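Local structure of GTP pyrophosphokinase (Streptococcus pneumoniae, 2BE3) at residues K31-R34 with S40-E43; V89-D94 with E192-I197. The protein probably transfers pyrophosphate from ATP to GTP or GDP, making the (p)ppGpp alarmones of the stringent response. One frame throughout, in Å; residues are numbered along the deposited sequence.

Contact 1: residues K31-R34 with S40-E43; sequences KQYR and SPIE
Y33 lays one face of its ring over the pyrrolidine of P41. The CD atom of P41 sits almost above the middle of the Y33 ring, 3.5 Å from its centroid and 11° off the ring normal, a CH-pi contact, while CG of P41 leans toward the phenol end, 3.8 Å from OH of Y33. CB of Y33 points at segment 40-43, and with CG anti to the carbonyl carbon (chi1 -86°) the ring lies over P41. S40 packs nearer the root of this side chain, its CA 3.9 Å from CB of Y33. Its hydroxyl turns back to its own segment, OG donating 2.8 Å to a lone pair of the I42 carbonyl oxygen.

R34 reaches along the other flank with an extended chain and meets the backbone through water. One water accepts from both NE of R34 and N of S40; two more, lying at the guanidinium edge, link NH2 to the carbonyl oxygens of S40 and E43. I133 of the second subunit packs on Y33. This is a helix-loop-strand connection, in which the end of helix 6-35 is pinned to the entry of strand 42-49, outermost in this chain's sheet.

Contact 2: residues V89-D94 with E192-I197; sequences VKEVVD and EIRDDI
E91 and R194 form the one salt bridge between segments 89-94 and 192-197, approaching from opposite directions. NH2 of R194 donates to OE2 of E91 at 2.8 Å with an N-H...O angle of 143°. The oxygen lies near the guanidinium plane, at its edge, but the nitrogen comes to it from above the carboxylate plane; the two planes are turned 68° apart, and only OE2 bonds to the arginine across the two segments. R194 spans the gap with a chain extended from CG to NE, CG anti to the backbone N (chi1 175°). The same NH2 has a second anionic partner in D88, just ahead of helix 89-97.

Like charges come close: NZ of K90 lies 4.4 Å from NH1 of R194. A bridging water accepts from NZ of K90 at 3.1 Å and from NH1 of R194 at 3.0 Å, and probably softens their approach. The ammonium of K90 is also held by the carbonyl oxygen of D87.

The contact lies at the surface, where the first turn of helix 194-203 reaches over to the start of helix 89-97. R194 also packs on F85 and D87, and other sides of helix 89-97 place V89, V92 and V93 against strands 77-83, 122-130 and 137-147.

From the N terminus, the long helix 6-35 runs into contact 1, which closes a short loop of five residues and delivers the chain to strand 42-49, outermost in the sheet of this chain. Contact 2 opens only later, at helix 89-97, and closes far along the chain at helix 194-203, enclosing most of the mixed sheet and helices 148-164 and 170-191. The two loops therefore follow in series, neither crossing nor nesting. In space they meet, with centres 13 Å apart: CG1 of I42 packs 3.7 Å from CG2 of V92. Helix 89-97 thus joins them, touching the start of strand 42-49 and, through contact 2, the C-terminal helix.

Contact 1: residues K31-R34 with S40-E43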
loop_
_atom_site.group_PDB
_atom_site.type_symbol
_atom_site.label_atom_id
_atom_site.label_comp_id
_atom_site.label_asym_id
_atom_site.label_seq_id
_atom_site.Cartn_x
_atom_site.Cartn_y
_atom_site.Cartn_z
ATOM N N LYS A 31 -7.561 3.176 11.319
ATOM C CA LYS A 31 -7.845 4.554 10.976
ATOM C C LYS A 31 -9.307 4.740 10.510
ATOM O O LYS A 31 -9.920 5.762 10.825
ATOM C CB LYS A 31 -6.845 5.020 9.899
ATOM C CG LYS A 31 -6.980 6.458 9.393
ATOM C CD LYS A 31 -6.162 7.467 10.255
ATOM C CE LYS A 31 -7.045 8.154 11.348
ATOM N NZ LYS A 31 -6.244 8.808 12.459
ATOM N N GLN A 32 -9.854 3.759 9.784
ATOM C CA GLN A 32 -11.238 3.838 9.279
ATOM C C GLN A 32 -12.287 3.809 10.372
ATOM O O GLN A 32 -13.199 4.629 10.379
ATOM C CB GLN A 32 -11.533 2.741 8.260
ATOM C CG GLN A 32 -11.148 3.165 6.855
ATOM C CD GLN A 32 -10.974 2.006 5.883
ATOM O OE1 GLN A 32 -11.350 0.864 6.161
ATOM N NE2 GLN A 32 -10.396 2.299 4.731
ATOM N N TYR A 33 -12.158 2.852 11.283
ATOM C CA TYR A 33 -12.938 2.833 12.510
ATOM C C TYR A 33 -12.925 4.187 13.235
ATOM O O TYR A 33 -13.959 4.728 13.562
ATOM C CB TYR A 33 -12.359 1.789 13.452
ATOM C CG TYR A 33 -12.873 0.395 13.259
ATOM C CD1 TYR A 33 -12.101 -0.553 12.603
ATOM C CD2 TYR A 33 -14.120 0.002 13.781
ATOM C CE1 TYR A 33 -12.546 -1.872 12.431
ATOM C CE2 TYR A 33 -14.598 -1.327 13.599
ATOM C CZ TYR A 33 -13.792 -2.262 12.924
ATOM O OH TYR A 33 -14.208 -3.583 12.750
ATOM N N ARG A 34 -11.742 4.733 13.455
ATOM C CA ARG A 34 -11.610 5.961 14.210
ATOM C C ARG A 34 -12.220 7.170 13.480
ATOM O O ARG A 34 -12.800 8.063 14.110
ATOM C CB ARG A 34 -10.143 6.179 14.602
ATOM C CG ARG A 34 -9.619 5.139 15.589
ATOM C CD ARG A 34 -8.149 5.364 15.892
ATOM N NE ARG A 34 -7.639 4.401 16.864
ATOM C CZ ARG A 34 -6.354 4.271 17.198
ATOM N NH1 ARG A 34 -5.433 5.050 16.630
ATOM N NH2 ARG A 34 -5.975 3.349 18.103
ATOM N N SER A 40 -11.366 1.200 17.491
ATOM C CA SER A 40 -10.731 0.189 16.660
ATOM C C SER A 40 -10.369 -1.076 17.456
ATOM O O SER A 40 -9.664 -0.984 18.459
ATOM C CB SER A 40 -9.476 0.764 16.013
ATOM O OG SER A 40 -8.856 -0.230 15.219
ATOM N N PRO A 41 -10.834 -2.257 17.001
ATOM C CA PRO A 41 -10.347 -3.529 17.598
ATOM C C PRO A 41 -8.810 -3.630 17.523
ATOM O O PRO A 41 -8.154 -4.017 18.518
ATOM C CB PRO A 41 -10.990 -4.620 16.748
ATOM C CG PRO A 41 -11.643 -3.918 15.571
ATOM C CD PRO A 41 -11.797 -2.470 15.905
ATOM N N ILE A 42 -8.264 -3.213 16.378
ATOM C CA ILE A 42 -6.835 -3.168 16.132
ATOM C C ILE A 42 -6.175 -2.010 16.830
ATOM O O ILE A 42 -6.529 -0.876 16.550
ATOM C CB ILE A 42 -6.574 -3.033 14.607
ATOM C CG1 ILE A 42 -7.225 -4.223 13.872
ATOM C CG2 ILE A 42 -5.066 -2.823 14.321
ATOM C CD1 ILE A 42 -7.152 -4.180 12.377
ATOM N N GLU A 43 -5.183 -2.279 17.692
ATOM C CA GLU A 43 -4.401 -1.231 18.307
ATOM C C GLU A 43 -3.074 -0.967 17.641
ATOM O O GLU A 43 -2.661 0.176 17.514
ATOM C CB GLU A 43 -4.085 -1.575 19.769
ATOM C CG GLU A 43 -5.276 -1.977 20.608
ATOM C CD GLU A 43 -5.021 -1.782 22.094
ATOM O OE1 GLU A 43 -4.074 -1.042 22.471
ATOM O OE2 GLU A 43 -5.783 -2.365 22.888
HETATM O O HOH W 1 -3.372 2.517 18.778
HETATM O O HOH W 2 -7.983 1.426 19.375
HETATM O O HOH W 3 -9.757 3.258 18.622
#

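Contact 2: residues V89-D94 with E192-I197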
loop_
_atom_site.group_PDB
_atom_site.type_symbol
_atom_site.label_atom_id
_atom_site.label_comp_id
_atom_site.label_asym_id
_atom_site.label_seq_id
_atom_site.Cartn_x
_atom_site.Cartn_y
_atom_site.Cartn_z
ATOM N N VAL A 89 -10.493 -10.955 18.066
ATOM C CA VAL A 89 -9.828 -11.714 17.013
ATOM C C VAL A 89 -10.805 -12.049 15.885
ATOM O O VAL A 89 -10.540 -11.718 14.725
ATOM C CB VAL A 89 -9.088 -12.968 17.583
ATOM C CG1 VAL A 89 -8.517 -13.794 16.464
ATOM C CG2 VAL A 89 -7.985 -12.467 18.607
ATOM N N LYS A 90 -11.943 -12.649 16.216
ATOM C CA LYS A 90 -12.900 -13.002 15.173
ATOM C C LYS A 90 -13.385 -11.782 14.381
ATOM O O LYS A 90 -13.752 -11.889 13.220
ATOM C CB LYS A 90 -14.087 -13.808 15.755
ATOM C CG LYS A 90 -15.046 -13.010 16.674
ATOM C CD LYS A 90 -16.036 -13.947 17.300
ATOM C CE LYS A 90 -16.994 -13.212 18.176
ATOM N NZ LYS A 90 -16.301 -12.671 19.402
ATOM N N GLU A 91 -13.386 -10.617 15.009
ATOM C CA GLU A 91 -13.908 -9.397 14.368
ATOM C C GLU A 91 -12.951 -8.934 13.262
ATOM O O GLU A 91 -13.391 -8.541 12.171
ATOM C CB GLU A 91 -14.172 -8.296 15.422
ATOM C CG GLU A 91 -15.335 -8.637 16.393
ATOM C CD GLU A 91 -15.819 -7.429 17.249
ATOM O OE1 GLU A 91 -15.413 -6.279 16.948
ATOM O OE2 GLU A 91 -16.627 -7.639 18.187
ATOM N N VAL A 92 -11.651 -9.014 13.559
ATOM C CA VAL A 92 -10.574 -8.770 12.590
ATOM C C VAL A 92 -10.507 -9.783 11.454
ATOM O O VAL A 92 -10.331 -9.421 10.263
ATOM C CB VAL A 92 -9.205 -8.682 13.302
ATOM C CG1 VAL A 92 -8.048 -8.687 12.271
ATOM C CG2 VAL A 92 -9.174 -7.400 14.174
ATOM N N VAL A 93 -10.660 -11.061 11.813
ATOM C CA VAL A 93 -10.781 -12.109 10.834
ATOM C C VAL A 93 -11.961 -11.859 9.879
ATOM O O VAL A 93 -11.813 -12.049 8.671
ATOM C CB VAL A 93 -10.792 -13.504 11.525
ATOM C CG1 VAL A 93 -11.031 -14.624 10.525
ATOM C CG2 VAL A 93 -9.460 -13.708 12.290
ATOM N N ASP A 94 -13.109 -11.418 10.393
ATOM C CA ASP A 94 -14.239 -11.016 9.537
ATOM C C ASP A 94 -13.878 -9.930 8.523
ATOM O O ASP A 94 -14.246 -10.002 7.360
ATOM C CB ASP A 94 -15.430 -10.504 10.382
ATOM C CG ASP A 94 -16.138 -11.608 11.140
ATOM O OD1 ASP A 94 -15.881 -12.782 10.874
ATOM O OD2 ASP A 94 -16.947 -11.308 12.034
ATOM N N GLU A 192 -14.450 -11.009 30.765
ATOM C CA GLU A 192 -15.644 -11.092 31.584
ATOM C C GLU A 192 -16.433 -9.781 31.577
ATOM O O GLU A 192 -17.647 -9.798 31.711
ATOM C CB GLU A 192 -15.226 -11.419 33.015
ATOM C CG GLU A 192 -16.009 -12.491 33.701
ATOM C CD GLU A 192 -15.794 -13.852 33.083
ATOM O OE1 GLU A 192 -14.868 -14.580 33.533
ATOM O OE2 GLU A 192 -16.547 -14.181 32.143
ATOM N N ILE A 193 -15.743 -8.646 31.443
ATOM C CA ILE A 193 -16.405 -7.332 31.377
ATOM C C ILE A 193 -16.151 -6.610 30.038
ATOM O O ILE A 193 -16.138 -5.378 29.972
ATOM C CB ILE A 193 -16.030 -6.428 32.571
ATOM C CG1 ILE A 193 -14.539 -6.083 32.568
ATOM C CG2 ILE A 193 -16.464 -7.081 33.909
ATOM C CD1 ILE A 193 -14.227 -4.998 33.507
ATOM N N ARG A 194 -15.970 -7.389 28.977
ATOM C CA ARG A 194 -15.750 -6.846 27.655
ATOM C C ARG A 194 -16.937 -6.001 27.210
ATOM O O ARG A 194 -16.751 -4.952 26.582
ATOM C CB ARG A 194 -15.468 -7.968 26.625
ATOM C CG ARG A 194 -15.347 -7.494 25.193
ATOM C CD ARG A 194 -15.113 -8.657 24.285
ATOM N NE ARG A 194 -14.857 -8.263 22.903
ATOM C CZ ARG A 194 -15.672 -8.533 21.877
ATOM N NH1 ARG A 194 -16.810 -9.172 22.095
ATOM N NH2 ARG A 194 -15.355 -8.125 20.633
ATOM N N ASP A 195 -18.144 -6.468 27.503
ATOM C CA ASP A 195 -19.329 -5.786 27.015
ATOM C C ASP A 195 -19.400 -4.413 27.650
ATOM O O ASP A 195 -19.718 -3.453 26.978
ATOM C CB ASP A 195 -20.624 -6.568 27.311
ATOM C CG ASP A 195 -20.757 -7.852 26.495
ATOM O OD1 ASP A 195 -19.973 -8.109 25.538
ATOM O OD2 ASP A 195 -21.688 -8.626 26.814
ATOM N N ASP A 196 -19.096 -4.336 28.946
ATOM C CA ASP A 196 -19.090 -3.076 29.677
ATOM C C ASP A 196 -18.014 -2.125 29.161
ATOM O O ASP A 196 -18.264 -0.933 29.008
ATOM C CB ASP A 196 -18.877 -3.317 31.182
ATOM C CG ASP A 196 -19.987 -4.182 31.808
ATOM O OD1 ASP A 196 -21.133 -3.700 31.980
ATOM O OD2 ASP A 196 -19.707 -5.358 32.144
ATOM N N ILE A 197 -16.820 -2.657 28.900
ATOM C CA ILE A 197 -15.736 -1.847 28.400
ATOM C C ILE A 197 -16.077 -1.278 27.021
ATOM O O ILE A 197 -15.842 -0.093 26.783
ATOM C CB ILE A 197 -14.404 -2.634 28.348
ATOM C CG1 ILE A 197 -13.906 -2.960 29.773
ATOM C CG2 ILE A 197 -13.360 -1.868 27.521
ATOM C CD1 ILE A 197 -13.013 -4.195 29.837
HETATM O O HOH W 4 -17.440 -9.808 19.193
#